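Local coordinates for CAMK/CAMK2 protein kinase (Salpingoeca rosetta, PDB 5IG1) that probably phosphorylates serine and threonine residues of proteins with ATP under calcium/calmodulin control, here through its kinase domain and probably the first part of its regulatory segment, at residues S31-C36 / A46-A51; L103-V108 / K296-R301; S186-R191 / P259-R264. One frame throughout, in Å; residues are numbered along the deposited sequence.

Contact 1: residues S31-C36 / A46-A51; sequences STVHRC and AVKVIA. With PO4 (phosphate ion), chain C.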
ATOM      1  N   SER A  31      -6.507   6.555  14.234  1.00 59.63           N
ATOM      2  CA  SER A  31      -6.119   5.419  15.053  1.00 43.40           C
ATOM      3  C   SER A  31      -4.715   5.667  15.574  1.00 36.18           C
ATOM      4  O   SER A  31      -4.015   6.575  15.124  1.00 63.13           O
ATOM      5  CB  SER A  31      -6.186   4.108  14.258  1.00 57.70           C
ATOM      6  OG  SER A  31      -5.338   4.146  13.121  1.00 50.35           O
ATOM      7  N   THR A  32      -4.315   4.848  16.541  1.00 51.29           N
ATOM      8  CA  THR A  32      -2.947   4.863  17.043  1.00 40.80           C
ATOM      9  C   THR A  32      -2.472   3.426  17.171  1.00 48.87           C
ATOM     10  O   THR A  32      -3.172   2.592  17.751  1.00 57.97           O
ATOM     11  CB  THR A  32      -2.850   5.574  18.394  1.00 47.68           C
ATOM     12  OG1 THR A  32      -3.494   6.851  18.307  1.00 67.02           O
ATOM     13  CG2 THR A  32      -1.395   5.773  18.781  1.00 46.11           C
ATOM     14  N   VAL A  33      -1.301   3.133  16.619  1.00 42.96           N
ATOM     15  CA  VAL A  33      -0.763   1.780  16.609  1.00 40.76           C
ATOM     16  C   VAL A  33       0.292   1.672  17.700  1.00 44.58           C
ATOM     17  O   VAL A  33       1.276   2.423  17.701  1.00 46.59           O
ATOM     18  CB  VAL A  33      -0.191   1.413  15.234  1.00 25.78           C
ATOM     19  CG1 VAL A  33       0.397   0.015  15.276  1.00 45.06           C
ATOM     20  CG2 VAL A  33      -1.292   1.493  14.193  1.00 36.16           C
ATOM     21  N   HIS A  34       0.069   0.745  18.635  1.00 46.46           N
ATOM     22  CA  HIS A  34       0.970   0.467  19.742  1.00 52.00           C
ATOM     23  C   HIS A  34       1.591  -0.915  19.586  1.00 53.61           C
ATOM     24  O   HIS A  34       1.007  -1.817  18.978  1.00 50.13           O
ATOM     25  CB  HIS A  34       0.245   0.514  21.093  1.00 53.78           C
ATOM     26  CG  HIS A  34      -0.388   1.832  21.412  1.00 49.31           C
ATOM     27  ND1 HIS A  34      -1.566   2.256  20.835  1.00 59.07           N
ATOM     28  CD2 HIS A  34      -0.018   2.809  22.274  1.00 45.51           C
ATOM     29  CE1 HIS A  34      -1.887   3.444  21.318  1.00 67.40           C
ATOM     30  NE2 HIS A  34      -0.963   3.802  22.191  1.00 67.63           N
ATOM     31  N   ARG A  35       2.778  -1.076  20.160  1.00 54.17           N
ATOM     32  CA  ARG A  35       3.413  -2.384  20.249  1.00 40.74           C
ATOM     33  C   ARG A  35       2.864  -3.103  21.474  1.00 44.02           C
ATOM     34  O   ARG A  35       2.971  -2.596  22.595  1.00 52.64           O
ATOM     35  CB  ARG A  35       4.928  -2.227  20.338  1.00 47.29           C
ATOM     36  CG  ARG A  35       5.712  -3.512  20.531  1.00 36.01           C
ATOM     37  CD  ARG A  35       7.202  -3.197  20.629  1.00 67.78           C
ATOM     38  NE  ARG A  35       8.027  -4.395  20.767  1.00 92.73           N
ATOM     39  CZ  ARG A  35       8.238  -5.028  21.917  1.00 93.10           C
ATOM     40  NH1 ARG A  35       7.678  -4.583  23.035  1.00 92.42           N
ATOM     41  NH2 ARG A  35       9.005  -6.109  21.952  1.00 81.73           N
ATOM     42  N   CYS A  36       2.258  -4.266  21.261  1.00 51.24           N
ATOM     43  CA  CYS A  36       1.700  -5.077  22.331  1.00 52.71           C
ATOM     44  C   CYS A  36       2.293  -6.475  22.268  1.00 52.88           C
ATOM     45  O   CYS A  36       2.910  -6.871  21.281  1.00 72.02           O
ATOM     46  CB  CYS A  36       0.172  -5.149  22.245  1.00 50.30           C
ATOM     47  SG  CYS A  36      -0.433  -5.931  20.737  1.00 61.69           S
ATOM     48  N   ALA A  46       1.397  -5.546  16.638  1.00 52.08           N
ATOM     49  CA  ALA A  46       1.028  -4.140  16.529  1.00 49.38           C
ATOM     50  C   ALA A  46      -0.485  -4.058  16.651  1.00 44.24           C
ATOM     51  O   ALA A  46      -1.208  -4.478  15.744  1.00 60.20           O
ATOM     52  CB  ALA A  46       1.505  -3.539  15.210  1.00 49.59           C
ATOM     53  N   VAL A  47      -0.968  -3.529  17.765  1.00 37.08           N
ATOM     54  CA  VAL A  47      -2.396  -3.293  17.936  1.00 45.49           C
ATOM     55  C   VAL A  47      -2.734  -1.917  17.370  1.00 50.01           C
ATOM     56  O   VAL A  47      -2.031  -0.931  17.627  1.00 33.64           O
ATOM     57  CB  VAL A  47      -2.813  -3.421  19.413  1.00 32.92           C
ATOM     58  CG1 VAL A  47      -1.973  -2.513  20.303  1.00 37.34           C
ATOM     59  CG2 VAL A  47      -4.293  -3.126  19.580  1.00 38.14           C
ATOM     60  N   LYS A  48      -3.785  -1.861  16.560  1.00 50.35           N
ATOM     61  CA  LYS A  48      -4.328  -0.611  16.046  1.00 48.04           C
ATOM     62  C   LYS A  48      -5.526  -0.252  16.916  1.00 45.84           C
ATOM     63  O   LYS A  48      -6.574  -0.903  16.842  1.00 50.31           O
ATOM     64  CB  LYS A  48      -4.719  -0.746  14.572  1.00 47.47           C
ATOM     65  CG  LYS A  48      -5.309   0.520  13.949  1.00 40.10           C
ATOM     66  CD  LYS A  48      -4.818   0.706  12.512  1.00 56.43           C
ATOM     67  CE  LYS A  48      -5.904   0.367  11.498  1.00 67.48           C
ATOM     68  NZ  LYS A  48      -5.425   0.553  10.092  1.00 80.48           N
ATOM     69  N   VAL A  49      -5.355   0.759  17.760  1.00 48.91           N
ATOM     70  CA  VAL A  49      -6.396   1.208  18.677  1.00 43.40           C
ATOM     71  C   VAL A  49      -7.200   2.306  18.001  1.00 47.27           C
ATOM     72  O   VAL A  49      -6.633   3.268  17.466  1.00 54.98           O
ATOM     73  CB  VAL A  49      -5.786   1.706  19.996  1.00 33.52           C
ATOM     74  CG1 VAL A  49      -6.877   1.942  21.024  1.00 35.18           C
ATOM     75  CG2 VAL A  49      -4.753   0.711  20.514  1.00 41.59           C
ATOM     76  N   ILE A  50      -8.523   2.163  18.025  1.00 40.37           N
ATOM     77  CA  ILE A  50      -9.437   3.116  17.405  1.00 49.88           C
ATOM     78  C   ILE A  50     -10.515   3.452  18.426  1.00 56.43           C
ATOM     79  O   ILE A  50     -11.414   2.642  18.669  1.00 60.84           O
ATOM     80  CB  ILE A  50     -10.070   2.564  16.121  1.00 40.98           C
ATOM     81  CG1 ILE A  50      -9.004   1.947  15.217  1.00 41.70           C
ATOM     82  CG2 ILE A  50     -10.812   3.669  15.397  1.00 48.20           C
ATOM     83  CD1 ILE A  50      -9.564   1.215  14.022  1.00 56.44           C
ATOM     84  N   ALA A  51     -10.440   4.642  19.014  1.00 61.54           N
ATOM     85  CA  ALA A  51     -11.497   5.072  19.919  1.00 44.85           C
ATOM     86  C   ALA A  51     -12.805   5.244  19.154  1.00 50.04           C
ATOM     87  O   ALA A  51     -12.826   5.776  18.038  1.00 70.14           O
ATOM     88  CB  ALA A  51     -11.111   6.374  20.613  1.00 62.91           C
TER
HETATM   89  P   PO4 C 401      11.858  -4.186  18.666  1.00109.76           P
HETATM   90  O1  PO4 C 401      13.127  -3.569  19.212  1.00104.10           O
HETATM   91  O2  PO4 C 401      11.172  -4.975  19.756  1.00 94.62           O
HETATM   92  O3  PO4 C 401      10.922  -3.100  18.192  1.00126.76           O
HETATM   93  O4  PO4 C 401      12.194  -5.089  17.502  1.00101.66           O
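Thr32 and Val49 exchange a pair of backbone hydrogen bonds, Thr32 N to Val49 O at 3.0 Å and Val49 N to Thr32 O at 2.9 Å, and His34 and Val47 repeat the exchange further along. Between them Val33 and Lys48 form a non-hydrogen-bonded pair whose CA atoms are 4.3 Å apart. The two antiparallel strands form a hairpin of the kinase N-lobe, and Lys48 is the lysine of its Ala-Val-Lys sequence.

Packing is close on both faces here. On the face of Val33 and Lys48, Val33 turns CG1 away from its own N (chi1 178°) and sets it 3.7 Å from Ala46 CB. The Lys48 chain bends in the middle, running past Ser31 with CD 3.5 Å from OG, and its NZ makes a salt bridge with Glu66, the pairing familiar from active-like kinases. On the other face, a methyl of Val49 meets the His34 ring obliquely, CG2 to ND1 3.6 Å, and Cys36 SG rests 3.7 Å from Val47 CB.

The loose side belongs to Arg35. Its chain runs extended from CG to NE along the exposed end of the hairpin, and NH2 makes only a weak hydrogen bond to phosphate O2, at 3.3 Å. That ion, probably from the crystallisation liquor, also bonds to Tyr97 OH.

Strand 24-27 flanks 32-38 with Ile25 against Val33, strand 90-96 flanks 44-51 with Tyr92 against Val47 and Val49, and helix 57-72 supplies Glu66.

Contact 2: residues L103-V108 / K296-R301; sequences LFDEIV and KFNARR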
ATOM      1  N   LEU A 103       8.628   1.200   2.974  1.00 52.73           N
ATOM      2  CA  LEU A 103       9.604   0.800   1.961  1.00 35.94           C
ATOM      3  C   LEU A 103      10.370   1.999   1.407  1.00 42.62           C
ATOM      4  O   LEU A 103      11.592   1.933   1.209  1.00 50.45           O
ATOM      5  CB  LEU A 103       8.887   0.058   0.832  1.00 31.25           C
ATOM      6  CG  LEU A 103       9.688  -0.280  -0.425  1.00 31.32           C
ATOM      7  CD1 LEU A 103      10.794  -1.250  -0.076  1.00 33.48           C
ATOM      8  CD2 LEU A 103       8.782  -0.842  -1.530  1.00 25.45           C
ATOM      9  N   PHE A 104       9.670   3.106   1.151  1.00 50.33           N
ATOM     10  CA  PHE A 104      10.329   4.252   0.535  1.00 40.98           C
ATOM     11  C   PHE A 104      11.263   4.942   1.514  1.00 43.57           C
ATOM     12  O   PHE A 104      12.265   5.532   1.098  1.00 57.66           O
ATOM     13  CB  PHE A 104       9.293   5.239  -0.009  1.00 46.27           C
ATOM     14  CG  PHE A 104       8.625   4.788  -1.287  1.00 44.84           C
ATOM     15  CD1 PHE A 104       8.500   3.445  -1.598  1.00 57.78           C
ATOM     16  CD2 PHE A 104       8.139   5.716  -2.188  1.00 54.49           C
ATOM     17  CE1 PHE A 104       7.892   3.040  -2.767  1.00 56.76           C
ATOM     18  CE2 PHE A 104       7.529   5.311  -3.359  1.00 48.53           C
ATOM     19  CZ  PHE A 104       7.412   3.973  -3.650  1.00 47.17           C
ATOM     20  N   ASP A 105      10.964   4.871   2.814  1.00 37.24           N
ATOM     21  CA  ASP A 105      11.882   5.410   3.807  1.00 31.12           C
ATOM     22  C   ASP A 105      13.145   4.566   3.934  1.00 51.33           C
ATOM     23  O   ASP A 105      14.158   5.056   4.441  1.00 66.75           O
ATOM     24  CB  ASP A 105      11.191   5.520   5.168  1.00 33.31           C
ATOM     25  CG  ASP A 105      10.088   6.562   5.188  1.00 64.03           C
ATOM     26  OD1 ASP A 105      10.124   7.493   4.357  1.00 82.38           O
ATOM     27  OD2 ASP A 105       9.186   6.455   6.048  1.00 61.56           O
ATOM     28  N   GLU A 106      13.110   3.310   3.488  1.00 44.80           N
ATOM     29  CA  GLU A 106      14.268   2.434   3.608  1.00 50.54           C
ATOM     30  C   GLU A 106      15.114   2.426   2.348  1.00 54.85           C
ATOM     31  O   GLU A 106      16.345   2.319   2.435  1.00 55.88           O
ATOM     32  CB  GLU A 106      13.825   1.004   3.939  1.00 51.52           C
ATOM     33  CG  GLU A 106      14.977   0.051   4.291  1.00 55.81           C
ATOM     34  CD  GLU A 106      15.565  -0.651   3.079  1.00 67.78           C
ATOM     35  OE1 GLU A 106      14.974  -0.560   1.985  1.00 84.50           O
ATOM     36  OE2 GLU A 106      16.620  -1.299   3.221  1.00 74.70           O
ATOM     37  N   ILE A 107      14.477   2.518   1.181  1.00 47.39           N
ATOM     38  CA  ILE A 107      15.224   2.568  -0.072  1.00 35.96           C
ATOM     39  C   ILE A 107      16.200   3.742  -0.068  1.00 50.49           C
ATOM     40  O   ILE A 107      17.345   3.614  -0.520  1.00 55.88           O
ATOM     41  CB  ILE A 107      14.250   2.624  -1.263  1.00 34.85           C
ATOM     42  CG1 ILE A 107      13.487   1.305  -1.372  1.00 40.95           C
ATOM     43  CG2 ILE A 107      14.987   2.906  -2.555  1.00 53.45           C
ATOM     44  CD1 ILE A 107      12.452   1.302  -2.472  1.00 48.43           C
ATOM     45  N   VAL A 108      15.780   4.895   0.466  1.00 50.55           N
ATOM     46  CA  VAL A 108      16.658   6.064   0.482  1.00 50.22           C
ATOM     47  C   VAL A 108      17.889   5.833   1.344  1.00 51.60           C
ATOM     48  O   VAL A 108      18.879   6.557   1.204  1.00 78.55           O
ATOM     49  CB  VAL A 108      15.916   7.336   0.954  1.00 46.68           C
ATOM     50  CG1 VAL A 108      14.911   7.791  -0.088  1.00 51.04           C
ATOM     51  CG2 VAL A 108      15.238   7.094   2.288  1.00 67.82           C
ATOM     52  N   LYS A 296      13.907  13.634  -1.600  1.00 66.37           N
ATOM     53  CA  LYS A 296      13.091  14.830  -1.793  1.00 59.65           C
ATOM     54  C   LYS A 296      11.606  14.486  -1.785  1.00 64.12           C
ATOM     55  O   LYS A 296      10.789  15.238  -1.238  1.00 64.88           O
ATOM     56  CB  LYS A 296      13.480  15.534  -3.095  1.00 68.04           C
ATOM     57  CG  LYS A 296      14.944  15.967  -3.163  1.00 72.31           C
ATOM     58  CD  LYS A 296      15.109  17.302  -3.882  1.00 93.06           C
ATOM     59  CE  LYS A 296      14.873  17.186  -5.382  1.00100.35           C
ATOM     60  NZ  LYS A 296      15.962  16.423  -6.059  1.00 93.56           N
ATOM     61  N   PHE A 297      11.245  13.340  -2.370  1.00 66.05           N
ATOM     62  CA  PHE A 297       9.849  12.906  -2.434  1.00 56.43           C
ATOM     63  C   PHE A 297       9.306  12.583  -1.047  1.00 58.51           C
ATOM     64  O   PHE A 297       8.247  13.083  -0.643  1.00 70.65           O
ATOM     65  CB  PHE A 297       9.757  11.686  -3.355  1.00 58.16           C
ATOM     66  CG  PHE A 297       8.388  11.064  -3.443  1.00 58.63           C
ATOM     67  CD1 PHE A 297       7.377  11.673  -4.166  1.00 58.80           C
ATOM     68  CD2 PHE A 297       8.127   9.841  -2.839  1.00 57.32           C
ATOM     69  CE1 PHE A 297       6.126  11.092  -4.265  1.00 57.31           C
ATOM     70  CE2 PHE A 297       6.880   9.255  -2.934  1.00 54.20           C
ATOM     71  CZ  PHE A 297       5.877   9.880  -3.649  1.00 55.71           C
ATOM     72  N   ASN A 298      10.015  11.720  -0.312  1.00 58.65           N
ATOM     73  CA  ASN A 298       9.634  11.404   1.060  1.00 59.70           C
ATOM     74  C   ASN A 298       9.487  12.669   1.887  1.00 59.02           C
ATOM     75  O   ASN A 298       8.558  12.786   2.693  1.00 83.95           O
ATOM     76  CB  ASN A 298      10.669  10.475   1.705  1.00 66.24           C
ATOM     77  CG  ASN A 298      10.667   9.072   1.111  1.00 62.38           C
ATOM     78  OD1 ASN A 298       9.664   8.612   0.552  1.00 54.72           O
ATOM     79  ND2 ASN A 298      11.797   8.378   1.243  1.00 54.32           N
ATOM     80  N   ALA A 299      10.393  13.632   1.697  1.00 70.99           N
ATOM     81  CA  ALA A 299      10.258  14.899   2.406  1.00 66.30           C
ATOM     82  C   ALA A 299       8.989  15.630   1.987  1.00 69.27           C
ATOM     83  O   ALA A 299       8.276  16.184   2.831  1.00 63.01           O
ATOM     84  CB  ALA A 299      11.486  15.775   2.166  1.00 73.08           C
ATOM     85  N   ARG A 300       8.672  15.612   0.692  1.00 80.80           N
ATOM     86  CA  ARG A 300       7.553  16.404   0.198  1.00 84.39           C
ATOM     87  C   ARG A 300       6.207  15.870   0.675  1.00 83.74           C
ATOM     88  O   ARG A 300       5.313  16.661   0.982  1.00102.10           O
ATOM     89  CB  ARG A 300       7.589  16.473  -1.330  1.00 89.26           C
ATOM     90  CG  ARG A 300       8.296  17.706  -1.839  1.00106.45           C
ATOM     91  CD  ARG A 300       8.165  17.867  -3.353  1.00114.52           C
ATOM     92  NE  ARG A 300       9.075  16.999  -4.093  1.00115.67           N
ATOM     93  CZ  ARG A 300       8.700  15.901  -4.740  1.00113.13           C
ATOM     94  NH1 ARG A 300       7.425  15.544  -4.763  1.00107.07           N
ATOM     95  NH2 ARG A 300       9.599  15.163  -5.377  1.00109.78           N
ATOM     96  N   ARG A 301       6.015  14.545   0.703  1.00 80.48           N
ATOM     97  CA  ARG A 301       4.680  14.038   1.019  1.00 84.08           C
ATOM     98  C   ARG A 301       4.320  14.268   2.487  1.00 96.49           C
ATOM     99  O   ARG A 301       3.150  14.493   2.806  1.00104.63           O
ATOM    100  CB  ARG A 301       4.552  12.563   0.628  1.00 69.36           C
ATOM    101  CG  ARG A 301       5.659  11.656   1.083  1.00 65.80           C
ATOM    102  CD  ARG A 301       5.519  10.309   0.399  1.00 59.89           C
ATOM    103  NE  ARG A 301       6.450   9.311   0.898  1.00 79.35           N
ATOM    104  CZ  ARG A 301       6.224   8.568   1.975  1.00 96.15           C
ATOM    105  NH1 ARG A 301       5.094   8.716   2.655  1.00108.68           N
ATOM    106  NH2 ARG A 301       7.119   7.682   2.373  1.00 88.15           N
TER
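Phe297 meets the Phe104 ring at its edge, in the ring plane, with CE2 3.8 Å from Phe104 CD2; the approach to the Phe297 ring itself is oblique. Asn298 OD1 also lies near the Phe104 ring plane on the edge side, 3.4 Å from Phe104 CB. The guanidinium of Arg301 takes that same OD1 close to its own plane, through NH2 at 3.3 Å and more weakly through NE, while Asp105 OD1 comes to it obliquely.

Asn298 is the polar centre. Its CG lies anti to its carbonyl carbon (chi1 -69°), which carries the amide across to helix 103-107, where ND2 gives a hydrogen bond of 2.9 Å to Phe104 O. The donor stands well above that carbonyl plane, 66° out of it. Val108 approaches the same amide from the opposite direction, CG1 lying near ND2. With OD1 held by Arg301 and ND2 by Phe104, the rotation of this buried amide is fixed.

Helix 103-107 follows the hinge between the kinase lobes, and helix 288-302, with its Lys-Lys-Phe-Asn-Ala-Arg-Arg sequence, probably forms the first part of the regulatory segment, as in related CaMKII, and may include part of the calmodulin-binding region. The contact packs that helix against the C-lobe.

Asp105 and Arg301 lie with carboxylate and guanidinium planes only 11° apart, but their salt bridge is long, OD1 to NH2 3.6 Å. The stronger partner of Arg301 is Glu102, the residue preceding Leu103. Ile210 of helix 198-213 touches both phenylalanine side chains.

Contact 3: residues S186-R191 / P259-R264; sequences SPEVIR and PNPKRR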
ATOM      1  N   SER A 186      -6.863   6.339  -9.660  1.00 60.84           N
ATOM      2  CA  SER A 186      -7.065   5.862 -11.016  1.00 53.38           C
ATOM      3  C   SER A 186      -8.002   6.801 -11.768  1.00 61.36           C
ATOM      4  O   SER A 186      -8.845   7.465 -11.160  1.00 68.22           O
ATOM      5  CB  SER A 186      -7.650   4.459 -10.994  1.00 59.23           C
ATOM      6  OG  SER A 186      -8.483   4.306  -9.860  1.00 72.84           O
ATOM      7  N   PRO A 187      -7.869   6.882 -13.094  1.00 61.58           N
ATOM      8  CA  PRO A 187      -8.759   7.779 -13.845  1.00 57.46           C
ATOM      9  C   PRO A 187     -10.223   7.415 -13.669  1.00 63.50           C
ATOM     10  O   PRO A 187     -11.079   8.302 -13.579  1.00 59.69           O
ATOM     11  CB  PRO A 187      -8.288   7.602 -15.297  1.00 48.19           C
ATOM     12  CG  PRO A 187      -6.950   6.958 -15.207  1.00 55.06           C
ATOM     13  CD  PRO A 187      -6.994   6.108 -13.988  1.00 53.84           C
ATOM     14  N   GLU A 188     -10.525   6.119 -13.592  1.00 65.30           N
ATOM     15  CA  GLU A 188     -11.908   5.677 -13.439  1.00 70.11           C
ATOM     16  C   GLU A 188     -12.514   6.173 -12.132  1.00 70.49           C
ATOM     17  O   GLU A 188     -13.703   6.512 -12.079  1.00 68.62           O
ATOM     18  CB  GLU A 188     -11.968   4.155 -13.513  1.00 71.12           C
ATOM     19  CG  GLU A 188     -11.037   3.475 -12.527  1.00 79.58           C
ATOM     20  CD  GLU A 188     -10.105   2.499 -13.192  1.00 87.21           C
ATOM     21  OE1 GLU A 188      -9.213   2.952 -13.941  1.00 76.56           O
ATOM     22  OE2 GLU A 188     -10.271   1.276 -12.982  1.00 98.78           O
ATOM     23  N   VAL A 189     -11.719   6.212 -11.061  1.00 68.96           N
ATOM     24  CA  VAL A 189     -12.239   6.708  -9.793  1.00 64.26           C
ATOM     25  C   VAL A 189     -12.432   8.218  -9.856  1.00 63.89           C
ATOM     26  O   VAL A 189     -13.408   8.755  -9.320  1.00 64.55           O
ATOM     27  CB  VAL A 189     -11.314   6.286  -8.637  1.00 50.40           C
ATOM     28  CG1 VAL A 189     -11.737   6.954  -7.337  1.00 46.52           C
ATOM     29  CG2 VAL A 189     -11.328   4.767  -8.487  1.00 41.62           C
ATOM     30  N   ILE A 190     -11.522   8.925 -10.526  1.00 58.53           N
ATOM     31  CA  ILE A 190     -11.672  10.370 -10.660  1.00 62.56           C
ATOM     32  C   ILE A 190     -12.926  10.693 -11.459  1.00 61.77           C
ATOM     33  O   ILE A 190     -13.695  11.593 -11.099  1.00 69.45           O
ATOM     34  CB  ILE A 190     -10.408  10.982 -11.293  1.00 61.89           C
ATOM     35  CG1 ILE A 190      -9.230  10.857 -10.330  1.00 48.14           C
ATOM     36  CG2 ILE A 190     -10.632  12.434 -11.659  1.00 61.43           C
ATOM     37  CD1 ILE A 190      -7.955  11.422 -10.866  1.00 56.60           C
ATOM     38  N   ARG A 191     -13.168   9.943 -12.535  1.00 67.14           N
ATOM     39  CA  ARG A 191     -14.392  10.068 -13.318  1.00 72.55           C
ATOM     40  C   ARG A 191     -15.630   9.610 -12.556  1.00 65.44           C
ATOM     41  O   ARG A 191     -16.744   9.818 -13.049  1.00 75.57           O
ATOM     42  CB  ARG A 191     -14.266   9.271 -14.623  1.00 62.62           C
ATOM     43  CG  ARG A 191     -13.131   9.741 -15.528  1.00 67.45           C
ATOM     44  CD  ARG A 191     -13.144   9.057 -16.892  1.00 91.00           C
ATOM     45  NE  ARG A 191     -12.967   7.608 -16.805  1.00100.03           N
ATOM     46  CZ  ARG A 191     -13.813   6.714 -17.312  1.00 96.09           C
ATOM     47  NH1 ARG A 191     -14.900   7.114 -17.959  1.00 95.57           N
ATOM     48  NH2 ARG A 191     -13.569   5.417 -17.182  1.00 83.31           N
ATOM     49  N   PRO A 259      -5.130   4.239 -19.432  1.00 74.55           N
ATOM     50  CA  PRO A 259      -6.266   5.052 -18.962  1.00 63.13           C
ATOM     51  C   PRO A 259      -7.587   4.300 -18.908  1.00 71.78           C
ATOM     52  O   PRO A 259      -8.484   4.720 -18.165  1.00 77.06           O
ATOM     53  CB  PRO A 259      -6.326   6.202 -19.978  1.00 59.55           C
ATOM     54  CG  PRO A 259      -5.012   6.174 -20.696  1.00 73.32           C
ATOM     55  CD  PRO A 259      -4.562   4.752 -20.689  1.00 72.57           C
ATOM     56  N   ASN A 260      -7.742   3.212 -19.665  1.00 72.97           N
ATOM     57  CA  ASN A 260      -8.987   2.451 -19.682  1.00 79.42           C
ATOM     58  C   ASN A 260      -8.800   1.117 -18.975  1.00 85.97           C
ATOM     59  O   ASN A 260      -7.942   0.321 -19.386  1.00 91.48           O
ATOM     60  CB  ASN A 260      -9.472   2.225 -21.110  1.00 82.21           C
ATOM     61  CG  ASN A 260     -10.693   1.335 -21.169  1.00 93.87           C
ATOM     62  OD1 ASN A 260     -10.591   0.143 -21.456  1.00101.41           O
ATOM     63  ND2 ASN A 260     -11.858   1.906 -20.882  1.00 92.12           N
ATOM     64  N   PRO A 261      -9.592   0.816 -17.942  1.00 76.98           N
ATOM     65  CA  PRO A 261      -9.328  -0.391 -17.141  1.00 78.22           C
ATOM     66  C   PRO A 261      -9.427  -1.683 -17.933  1.00 81.17           C
ATOM     67  O   PRO A 261      -8.763  -2.667 -17.582  1.00 82.56           O
ATOM     68  CB  PRO A 261     -10.401  -0.322 -16.042  1.00 69.76           C
ATOM     69  CG  PRO A 261     -10.906   1.088 -16.070  1.00 64.09           C
ATOM     70  CD  PRO A 261     -10.790   1.535 -17.481  1.00 67.99           C
ATOM     71  N   LYS A 262     -10.235  -1.712 -18.994  1.00 67.34           N
ATOM     72  CA  LYS A 262     -10.352  -2.930 -19.788  1.00 82.69           C
ATOM     73  C   LYS A 262      -9.038  -3.261 -20.485  1.00 86.09           C
ATOM     74  O   LYS A 262      -8.650  -4.433 -20.562  1.00 85.61           O
ATOM     75  CB  LYS A 262     -11.485  -2.787 -20.799  1.00105.17           C
ATOM     76  CG  LYS A 262     -12.708  -2.088 -20.232  1.00107.14           C
ATOM     77  CD  LYS A 262     -13.828  -2.019 -21.249  1.00106.61           C
ATOM     78  CE  LYS A 262     -14.557  -3.343 -21.331  1.00100.44           C
ATOM     79  NZ  LYS A 262     -15.108  -3.709 -19.997  1.00 92.71           N
ATOM     80  N   ARG A 263      -8.334  -2.248 -20.991  1.00 89.18           N
ATOM     81  CA  ARG A 263      -7.034  -2.463 -21.612  1.00 92.42           C
ATOM     82  C   ARG A 263      -5.902  -2.502 -20.597  1.00 85.36           C
ATOM     83  O   ARG A 263      -4.735  -2.500 -20.992  1.00 83.20           O
ATOM     84  CB  ARG A 263      -6.752  -1.378 -22.656  1.00102.34           C
ATOM     85  CG  ARG A 263      -7.738  -1.344 -23.813  1.00115.16           C
ATOM     86  CD  ARG A 263      -7.409  -0.221 -24.779  1.00125.08           C
ATOM     87  NE  ARG A 263      -8.366  -0.165 -25.882  1.00142.76           N
ATOM     88  CZ  ARG A 263      -8.302   0.700 -26.889  1.00148.80           C
ATOM     89  NH1 ARG A 263      -7.321   1.594 -26.939  1.00155.64           N
ATOM     90  NH2 ARG A 263      -9.220   0.672 -27.846  1.00140.55           N
ATOM     91  N   ARG A 264      -6.220  -2.532 -19.307  1.00 93.26           N
ATOM     92  CA  ARG A 264      -5.212  -2.544 -18.255  1.00 72.55           C
ATOM     93  C   ARG A 264      -4.956  -3.968 -17.799  1.00 67.64           C
ATOM     94  O   ARG A 264      -5.916  -4.721 -17.573  1.00 89.82           O
ATOM     95  CB  ARG A 264      -5.660  -1.698 -17.069  1.00 70.63           C
ATOM     96  CG  ARG A 264      -4.533  -1.312 -16.137  1.00 62.03           C
ATOM     97  CD  ARG A 264      -4.643   0.155 -15.777  1.00 53.87           C
ATOM     98  NE  ARG A 264      -5.662   0.362 -14.762  1.00 54.68           N
ATOM     99  CZ  ARG A 264      -6.503   1.387 -14.741  1.00 57.92           C
ATOM    100  NH1 ARG A 264      -6.463   2.313 -15.690  1.00 46.58           N
ATOM    101  NH2 ARG A 264      -7.392   1.474 -13.764  1.00 65.91           N
TER
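Glu188 and Arg264 reach for each other from opposite directions and join in a salt bridge. The carboxylate comes in at the edge of the guanidinium, near its plane, with OE1 directed at NH2. The two planes are turned 31° from each other. The modelled separation of OE1 and NH2, 2.4 Å, is doubtfully short. Glu188 places CG between its backbone N and carbonyl carbon (chi1 54°) and then bends at the next bond, carrying the carboxylate across to the loop.

This is the ion pair characteristic of protein kinases: Ser186-Pro187-Glu188 stands in the place of the Ala-Pro-Glu motif that closes the activation segment, and Arg264 is its arginine partner in the C-lobe. It ties the end of that segment to the loop between helices 247-256 and 267-271.

Pro261 slides past Glu188 in the reverse sense, its CB and CG lying beside the carboxylate, while its CA stands 4.1 Å above the centre of the guanidinium and covers one face. Pro187 crosses Arg264 obliquely, CD 4.2 Å from NH1, and its CG sits 4.0 Å from Pro259 O. The guanidinium is gripped further by Glu258 O, which accepts from NH1, and weakly by Ala198 O, which accepts from NE. Trp202 of helix 198-213 touches both Pro187 and Arg264.

Overall arrangement
Contact 1 lies in the N-lobe, contacts 2 and 3 in or against the C-lobe. Centre to centre, contacts 1 and 3 are 35 Å apart, on opposite sides of the chain's centre; contact 2 is 24 Å from contact 1 and 27 Å from contact 3. Contact 1 is the one beside the ATP site: the side chain of Ile50 is about 9 Å from that of Lys53, predicted to bind ATP, and Lys48 makes a weak, long ion pair with Asp162 of the Asp-Phe-Gly motif. Contact 3 lies at the far end of the activation segment. Contact 2 packs helix 288-302, probably the start of the regulatory segment, against the C-lobe, and in sequence its loop encloses contact 3.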